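Local coordinates for protein trimethylamine-N-oxide reductase (Haemophilus influenzae, PDB 7L5I) that probably reduces S- or N-oxides such as trimethylamine N-oxide at a molybdenum centre held by two pterin guanine dinucleotide cofactors, at residues Q76-E80 against V531-F535; V524-K528 against K590-E594. One frame throughout, in Å; residues are numbered along the deposited sequence.

Both contacts use one run of chain, strand 523-527 and the loop after it. Contact 2 uses the strand itself, residues 524-528, and packs residues 590-594 of helix 588-594 against it. Contact 1 uses the loop that follows, residues 531-535, and sets it against the end of helix 73-78. The two centres lie about 22 Å apart, and they are about 27 and 28 Å from the centre of the chain. The side chain of Ser-79 is about 10 Å from a bound MGD, and that of Met-527 about 9 Å from one. The residues around the oxygen ligand, Tyr-142, Trp-144 and Ser-175, belong to neither contact.

Contact 1 (Q76-E80 against V531-F535); sequences QLYSE and VPPQF
Gln-534 meets the ring of Tyr-78 while its amide is tied back to its own loop. Its NE2 gives a hydrogen bond to Pro-532 O at 2.8 Å. The N-H...O angle is 155°, and the acceptor lies close to the amide plane. The side chain can make this bond because the chain folds back about its CB-CG bond (chi2 -64°). The bond fixes the amide rotation and sends OE1 the other way, to the ring edge of Tyr-78, near the ring plane. OE1 lies 3.5 Å from Tyr-78 CE1. Ring and amide planes stand 75° apart. This is an edge contact with a ring C-H, not a classical hydrogen bond. The hydroxyl of Tyr-78 is bonded elsewhere, to Val-54 N, and Leu-77 CB sits over one ring face. Leu-77 adds the apolar part of the contact. Its CD2 meets Val-531 CG2 at 3.9 Å, and CD1 is almost as near to the same methyl. The carbonyl end of Leu-77 lies over the loop: Leu-77 O is 3.9 Å from Gln-534 CG and 4.1 Å from Phe-535 CE2. That oxygen also accepts a hydrogen bond from Arg-82. The Phe-535 ring lies beside the carbonyls of Leu-77 and, more distantly, Ser-79, where the chain leaves the helix.

The contact joins the C-terminal end of helix 73-78 to the irregular loop between strand 523-527 and helix 540-550. Strand 53-59 lies beside both, with Val-54 touching Leu-77 and Val-531.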
# COMPACT_ATOMS: atom_id res chain seq x y z
N GLN A 76 9.46 -17.00 10.33
CA GLN A 76 8.89 -17.13 9.00
C GLN A 76 9.17 -18.52 8.42
O GLN A 76 8.35 -19.07 7.69
CB GLN A 76 9.47 -16.08 8.06
CG GLN A 76 9.00 -14.65 8.35
CD GLN A 76 9.64 -13.66 7.40
OE1 GLN A 76 10.66 -13.05 7.68
NE2 GLN A 76 9.03 -13.53 6.22
N LEU A 77 10.38 -19.04 8.68
CA LEU A 77 10.78 -20.32 8.12
C LEU A 77 10.07 -21.49 8.77
O LEU A 77 9.74 -22.48 8.09
CB LEU A 77 12.29 -20.48 8.28
CG LEU A 77 13.17 -19.76 7.28
CD1 LEU A 77 14.61 -19.85 7.68
CD2 LEU A 77 12.94 -20.37 5.91
N TYR A 78 9.88 -21.44 10.08
CA TYR A 78 9.52 -22.63 10.85
C TYR A 78 8.12 -22.56 11.43
O TYR A 78 7.73 -23.46 12.19
CB TYR A 78 10.54 -22.84 11.96
CG TYR A 78 11.96 -22.86 11.49
CD1 TYR A 78 12.34 -23.65 10.41
CD2 TYR A 78 12.93 -22.07 12.09
CE1 TYR A 78 13.66 -23.66 9.95
CE2 TYR A 78 14.25 -22.07 11.65
CZ TYR A 78 14.61 -22.87 10.58
OH TYR A 78 15.92 -22.87 10.16
N SER A 79 7.34 -21.55 11.07
CA SER A 79 6.02 -21.37 11.63
C SER A 79 5.10 -22.56 11.34
O SER A 79 5.08 -23.10 10.24
CB SER A 79 5.38 -20.09 11.07
OG SER A 79 4.01 -19.99 11.45
N GLU A 80 4.29 -22.91 12.34
CA GLU A 80 3.25 -23.90 12.10
C GLU A 80 2.08 -23.33 11.30
O GLU A 80 1.14 -24.07 11.01
CB GLU A 80 2.77 -24.47 13.43
CG GLU A 80 3.81 -25.37 14.11
CD GLU A 80 4.26 -26.51 13.21
OE1 GLU A 80 3.40 -27.30 12.75
OE2 GLU A 80 5.48 -26.61 12.91
N VAL A 531 18.60 -21.47 3.71
CA VAL A 531 18.31 -22.89 3.97
C VAL A 531 17.60 -23.46 2.76
O VAL A 531 17.04 -22.73 1.93
CB VAL A 531 17.43 -23.08 5.21
CG1 VAL A 531 18.09 -22.52 6.47
CG2 VAL A 531 16.08 -22.41 4.98
N PRO A 532 17.57 -24.78 2.65
CA PRO A 532 16.79 -25.42 1.55
C PRO A 532 15.30 -25.20 1.75
O PRO A 532 14.83 -24.92 2.87
CB PRO A 532 17.15 -26.91 1.66
CG PRO A 532 18.24 -27.00 2.69
CD PRO A 532 18.23 -25.77 3.52
N PRO A 533 14.49 -25.36 0.70
CA PRO A 533 13.03 -25.33 0.86
C PRO A 533 12.55 -26.22 1.98
O PRO A 533 12.96 -27.39 2.11
CB PRO A 533 12.52 -25.80 -0.50
CG PRO A 533 13.55 -25.32 -1.44
CD PRO A 533 14.87 -25.55 -0.72
N GLN A 534 11.66 -25.68 2.80
CA GLN A 534 11.10 -26.35 3.95
C GLN A 534 9.85 -27.12 3.56
O GLN A 534 9.16 -26.80 2.58
CB GLN A 534 10.74 -25.34 5.05
CG GLN A 534 11.90 -24.48 5.53
CD GLN A 534 12.97 -25.32 6.19
OE1 GLN A 534 12.77 -25.83 7.29
NE2 GLN A 534 14.08 -25.49 5.50
N PHE A 535 9.55 -28.16 4.35
CA PHE A 535 8.36 -28.96 4.11
C PHE A 535 8.36 -29.38 2.65
O PHE A 535 9.39 -29.81 2.14
CB PHE A 535 7.12 -28.16 4.50
CG PHE A 535 7.19 -27.62 5.91
CD1 PHE A 535 7.17 -28.48 6.98
CD2 PHE A 535 7.27 -26.25 6.14
CE1 PHE A 535 7.21 -28.00 8.29
CE2 PHE A 535 7.32 -25.76 7.44
CZ PHE A 535 7.29 -26.65 8.52

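Contact 2 (V524-K528 against K590-E594); sequences VYPMK and KFWAE
Val-524 opens the contact by setting CG1 against Phe-591 CZ at 3.7 Å. CG1 lies anti to the backbone N (chi1 -177°), which turns this methyl to the ring end. Val-524 O is also close to the ring, 3.7 Å from Phe-591 CE1. The first side-chain bond of Tyr-525 leads away from the helix, but its carbonyl carbon lies at the edge of the Phe-591 ring, near the ring plane. Pro-526 then takes both aromatics. Its CD is 3.8 Å from Phe-591 CZ, and its CB is 4.1 Å from Trp-592 CZ3. Here a helix packs on a strand of a mixed four-stranded sheet. The short axes pass 9.1 Å apart at a crossing angle of -62°. In that sheet, strand 523-527 runs between strands 512-517 and 598-599, antiparallel to each, and Phe-591 also reaches Leu-513 of strand 512-517. The Met-527 side chain starts away from the helix and touches Thr-38 and Ala-39 of strand 35-40, but its carbonyl oxygen comes to the indole edge, 3.7 Å from Trp-592 CH2. Lys-528 crosses the indole at a slant, with CB 4.0 Å from Trp-592 CZ2. Its extended chain bends at the last torsion (chi4 63°). NZ donates to two waters. One, 2.9 Å from Lys-528 NZ, lies in the indole plane and takes a weak bond from Trp-592 NE1. The other donates to Trp-592 O.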
# COMPACT_ATOMS: atom_id res chain seq x y z
N VAL A 524 23.10 -2.58 -4.54
CA VAL A 524 22.62 -3.88 -4.99
C VAL A 524 22.71 -4.82 -3.80
O VAL A 524 23.79 -4.98 -3.20
CB VAL A 524 23.42 -4.42 -6.17
CG1 VAL A 524 22.83 -5.73 -6.65
CG2 VAL A 524 23.45 -3.41 -7.27
N TYR A 525 21.58 -5.40 -3.42
CA TYR A 525 21.52 -6.30 -2.27
C TYR A 525 21.45 -7.74 -2.74
O TYR A 525 20.51 -8.10 -3.47
CB TYR A 525 20.29 -5.99 -1.42
CG TYR A 525 20.29 -4.75 -0.57
CD1 TYR A 525 21.45 -4.04 -0.28
CD2 TYR A 525 19.09 -4.30 -0.01
CE1 TYR A 525 21.41 -2.91 0.53
CE2 TYR A 525 19.06 -3.21 0.80
CZ TYR A 525 20.20 -2.52 1.07
OH TYR A 525 20.13 -1.41 1.89
N PRO A 526 22.38 -8.60 -2.34
CA PRO A 526 22.23 -10.02 -2.63
C PRO A 526 21.16 -10.63 -1.75
O PRO A 526 20.97 -10.21 -0.61
CB PRO A 526 23.62 -10.60 -2.29
CG PRO A 526 24.10 -9.72 -1.20
CD PRO A 526 23.57 -8.34 -1.49
N MET A 527 20.45 -11.63 -2.29
CA MET A 527 19.49 -12.40 -1.50
C MET A 527 19.89 -13.87 -1.58
O MET A 527 19.29 -14.65 -2.32
CB MET A 527 18.05 -12.18 -2.00
CG MET A 527 17.57 -10.75 -1.91
SD MET A 527 15.95 -10.46 -2.65
CE MET A 527 14.95 -11.54 -1.64
N LYS A 528 20.92 -14.24 -0.83
CA LYS A 528 21.49 -15.57 -0.94
C LYS A 528 20.65 -16.57 -0.14
O LYS A 528 20.16 -16.25 0.94
CB LYS A 528 22.94 -15.57 -0.43
CG LYS A 528 23.64 -16.91 -0.56
CD LYS A 528 25.13 -16.77 -0.22
CE LYS A 528 25.80 -18.13 -0.14
NZ LYS A 528 25.78 -18.86 -1.43
N LYS A 590 31.92 -12.50 -8.67
CA LYS A 590 32.61 -11.93 -7.52
C LYS A 590 31.62 -11.30 -6.56
O LYS A 590 31.69 -11.51 -5.34
CB LYS A 590 33.64 -10.91 -8.02
CG LYS A 590 34.50 -10.26 -6.97
CD LYS A 590 35.50 -9.30 -7.66
CE LYS A 590 36.88 -9.30 -7.03
NZ LYS A 590 37.95 -8.92 -8.01
N PHE A 591 30.66 -10.54 -7.09
CA PHE A 591 29.62 -9.97 -6.23
C PHE A 591 28.92 -11.07 -5.45
O PHE A 591 28.69 -10.95 -4.24
CB PHE A 591 28.62 -9.17 -7.07
CG PHE A 591 27.36 -8.81 -6.34
CD1 PHE A 591 27.28 -7.69 -5.52
CD2 PHE A 591 26.25 -9.62 -6.46
CE1 PHE A 591 26.10 -7.39 -4.84
CE2 PHE A 591 25.08 -9.34 -5.80
CZ PHE A 591 25.00 -8.22 -4.99
N TRP A 592 28.54 -12.15 -6.14
CA TRP A 592 27.75 -13.19 -5.49
C TRP A 592 28.55 -13.89 -4.40
O TRP A 592 28.03 -14.17 -3.32
CB TRP A 592 27.23 -14.20 -6.52
CG TRP A 592 26.20 -15.05 -5.92
CD1 TRP A 592 26.33 -16.36 -5.54
CD2 TRP A 592 24.87 -14.65 -5.53
NE1 TRP A 592 25.17 -16.80 -4.96
CE2 TRP A 592 24.26 -15.78 -4.95
CE3 TRP A 592 24.15 -13.46 -5.63
CZ2 TRP A 592 22.96 -15.74 -4.45
CZ3 TRP A 592 22.86 -13.43 -5.14
CH2 TRP A 592 22.28 -14.56 -4.56
N ALA A 593 29.84 -14.16 -4.68
CA ALA A 593 30.70 -14.82 -3.69
C ALA A 593 30.90 -13.95 -2.47
O ALA A 593 30.98 -14.46 -1.34
CB ALA A 593 32.04 -15.16 -4.33
N GLU A 594 31.06 -12.64 -2.66
CA GLU A 594 31.26 -11.74 -1.53
C GLU A 594 30.03 -11.66 -0.63
O GLU A 594 30.18 -11.50 0.58
CB GLU A 594 31.67 -10.36 -2.06
CG GLU A 594 33.05 -10.40 -2.76
CD GLU A 594 33.57 -9.05 -3.29
OE1 GLU A 594 32.81 -8.24 -3.88
OE2 GLU A 594 34.79 -8.83 -3.12
O HOH W 1 23.62 -19.31 -3.30
O HOH W 2 27.99 -16.83 -2.32